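Side-chain contact in cupin type-2 domain-containing protein (Ralstonia eutropha, PDB 2OPK), which is of unknown function but has a cupin fold and may be a mannose-6-phosphate isomerase: residues B[83-86]-B[87-91]. Residues are numbered along the deposited sequence; the frame is centred on the assembly and turned at random. Where two conformers were deposited one is given.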
ATOM      1  N   LEU B  83       1.447   7.003  -6.893  1.00 15.45           N
ATOM      2  CA  LEU B  83       0.819   8.165  -7.482  1.00 17.39           C
ATOM      3  C   LEU B  83      -0.502   8.455  -6.800  1.00 16.75           C
ATOM      4  O   LEU B  83      -1.313   7.556  -6.611  1.00 13.97           O
ATOM      5  CB  LEU B  83       0.584   7.912  -8.970  1.00 18.39           C
ATOM      6  CG  LEU B  83      -0.249   8.918  -9.780  1.00 18.58           C
ATOM      7  CD1 LEU B  83       0.481  10.243  -9.925  1.00 23.14           C
ATOM      8  CD2 LEU B  83      -0.556   8.312 -11.147  1.00 21.23           C
ATOM      9  N   HIS B  84      -0.718   9.713  -6.434  1.00 17.16           N
ATOM     10  CA  HIS B  84      -2.008  10.127  -5.926  1.00 18.69           C
ATOM     11  C   HIS B  84      -2.748  10.819  -7.079  1.00 18.35           C
ATOM     12  O   HIS B  84      -2.254  11.790  -7.639  1.00 18.45           O
ATOM     13  CB  HIS B  84      -1.877  11.044  -4.720  1.00 21.30           C
ATOM     14  CG  HIS B  84      -3.164  11.708  -4.336  1.00 23.92           C
ATOM     15  ND1 HIS B  84      -3.273  13.066  -4.131  1.00 26.42           N
ATOM     16  CD2 HIS B  84      -4.407  11.199  -4.158  1.00 26.65           C
ATOM     17  CE1 HIS B  84      -4.528  13.358  -3.828  1.00 27.53           C
ATOM     18  NE2 HIS B  84      -5.240  12.244  -3.855  1.00 18.59           N
ATOM     19  N   VAL B  85      -3.906  10.285  -7.434  1.00 18.40           N
ATOM     20  CA  VAL B  85      -4.767  10.829  -8.479  1.00 20.13           C
ATOM     21  C   VAL B  85      -6.026  11.414  -7.821  1.00 19.38           C
ATOM     22  O   VAL B  85      -6.944  10.657  -7.483  1.00 16.44           O
ATOM     23  CB  VAL B  85      -5.186   9.732  -9.481  1.00 19.18           C
ATOM     24  CG1 VAL B  85      -6.135  10.288 -10.526  1.00 24.24           C
ATOM     25  CG2 VAL B  85      -3.953   9.146 -10.161  1.00 26.68           C
ATOM     26  N   PRO B  86      -6.092  12.755  -7.670  1.00 20.89           N
ATOM     27  CA  PRO B  86      -7.273  13.400  -7.076  1.00 21.58           C
ATOM     28  C   PRO B  86      -8.538  13.127  -7.881  1.00 22.18           C
ATOM     29  O   PRO B  86      -8.448  12.822  -9.081  1.00 21.19           O
ATOM     30  CB  PRO B  86      -6.934  14.886  -7.141  1.00 21.74           C
ATOM     31  CG  PRO B  86      -5.455  14.942  -7.260  1.00 23.53           C
ATOM     32  CD  PRO B  86      -5.091  13.766  -8.069  1.00 22.90           C
ATOM     33  N   ALA B  87      -9.698  13.231  -7.228  1.00 23.05           N
ATOM     34  CA  ALA B  87     -10.978  12.989  -7.907  1.00 21.67           C
ATOM     35  C   ALA B  87     -11.093  13.908  -9.102  1.00 23.12           C
ATOM     36  O   ALA B  87     -10.721  15.078  -9.042  1.00 24.71           O
ATOM     37  CB  ALA B  87     -12.121  13.196  -6.984  1.00 22.17           C
ATOM     38  N   HIS B  88     -11.554  13.333 -10.196  1.00 24.69           N
ATOM     39  CA  HIS B  88     -11.752  14.000 -11.472  1.00 26.56           C
ATOM     40  C   HIS B  88     -10.511  14.304 -12.296  1.00 28.03           C
ATOM     41  O   HIS B  88     -10.650  14.805 -13.409  1.00 28.59           O
ATOM     42  CB  HIS B  88     -12.728  15.168 -11.352  1.00 26.65           C
ATOM     43  CG  HIS B  88     -14.046  14.738 -10.796  1.00 25.54           C
ATOM     44  ND1 HIS B  88     -14.827  13.779 -11.412  1.00 29.45           N
ATOM     45  CD2 HIS B  88     -14.678  15.058  -9.642  1.00 27.59           C
ATOM     46  CE1 HIS B  88     -15.896  13.555 -10.675  1.00 30.21           C
ATOM     47  NE2 HIS B  88     -15.835  14.327  -9.599  1.00 30.61           N
ATOM     48  N   CYS B  89      -9.310  14.022 -11.769  1.00 27.81           N
ATOM     49  CA  CYS B  89      -8.074  14.111 -12.559  0.50 26.08           C
ATOM     50  C   CYS B  89      -8.037  12.842 -13.348  1.00 26.19           C
ATOM     51  O   CYS B  89      -8.162  11.779 -12.776  1.00 26.90           O
ATOM     52  CB  CYS B  89      -6.810  14.167 -11.709  0.50 27.04           C
ATOM     53  SG  CYS B  89      -5.283  13.883 -12.688  0.50 27.35           S
ATOM     54  N   ARG B  90      -7.881  12.953 -14.660  1.00 27.30           N
ATOM     55  CA  ARG B  90      -7.958  11.807 -15.539  1.00 28.06           C
ATOM     56  C   ARG B  90      -6.594  11.194 -15.753  1.00 26.45           C
ATOM     57  O   ARG B  90      -5.588  11.907 -15.776  1.00 22.81           O
ATOM     58  CB  ARG B  90      -8.616  12.180 -16.877  1.00 28.55           C
ATOM     59  CG  ARG B  90     -10.018  12.821 -16.723  1.00 31.62           C
ATOM     60  CD  ARG B  90     -10.929  12.533 -17.924  1.00 38.36           C
ATOM     61  NE  ARG B  90     -10.396  12.960 -19.230  1.00 46.35           N
ATOM     62  CZ  ARG B  90     -10.876  12.563 -20.421  1.00 51.29           C
ATOM     63  NH1 ARG B  90     -11.889  11.704 -20.506  1.00 53.91           N
ATOM     64  NH2 ARG B  90     -10.321  12.995 -21.556  1.00 50.74           N
ATOM     65  N   HIS B  91      -6.570   9.865 -15.869  1.00 23.44           N
ATOM     66  CA  HIS B  91      -5.318   9.169 -16.057  1.00 22.67           C
ATOM     67  C   HIS B  91      -5.530   7.856 -16.833  1.00 21.17           C
ATOM     68  O   HIS B  91      -6.649   7.376 -17.025  1.00 18.76           O
ATOM     69  CB  HIS B  91      -4.589   8.988 -14.699  1.00 22.76           C
ATOM     70  CG  HIS B  91      -5.092   7.837 -13.869  1.00 25.14           C
ATOM     71  ND1 HIS B  91      -6.291   7.865 -13.187  1.00 21.63           N
ATOM     72  CD2 HIS B  91      -4.535   6.638 -13.594  1.00 25.44           C
ATOM     73  CE1 HIS B  91      -6.460   6.721 -12.553  1.00 26.07           C
ATOM     74  NE2 HIS B  91      -5.412   5.954 -12.789  1.00 22.14           N
TER
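Pro86 and Cys89 hold the two ends of a type II beta turn. The amide N of Cys89 donates to Pro86 O over 3.1 Å. The N-H...O angle is 158°. The donor lies above the carbonyl plane, so the bond does not follow a lone pair. Alongside it, the proline ring touches the cysteine side chain, CD to CB at 4.0 Å.

Val85, the last residue of strand 81-85, fills the inside of the bend with both methyls. CG1 stands anti to the backbone N and reaches Cys89 O at 3.4 Å. The same methyl lies 3.6 Å from His91 ND1. CG2 sits over one face of the His91 imidazole, 4.0 Å from the ring centroid. It is 10° off the ring normal, a CH-pi contact. His91 CG stands between its backbone N and carbonyl carbon (chi1 81°), which turns one ring face to Val85 CG2.

The turn links strand 81-85 of the five-stranded sheet to strand 91-96 of the three-stranded one, within the cupin domain. Asp54 bonds to both His84 NE2 and Ala87 N, tying the turn to strand 54-61. Pro86 and Cys89 also pack on Asp3 and Pro4 of the second subunit, respectively.

Cohesion between the side chains here is apolar and CH-pi in character, while one backbone hydrogen bond closes the turn. Val85 offers the His91 ring only methyl groups, so it holds the imidazole by packing and not by a polar bond.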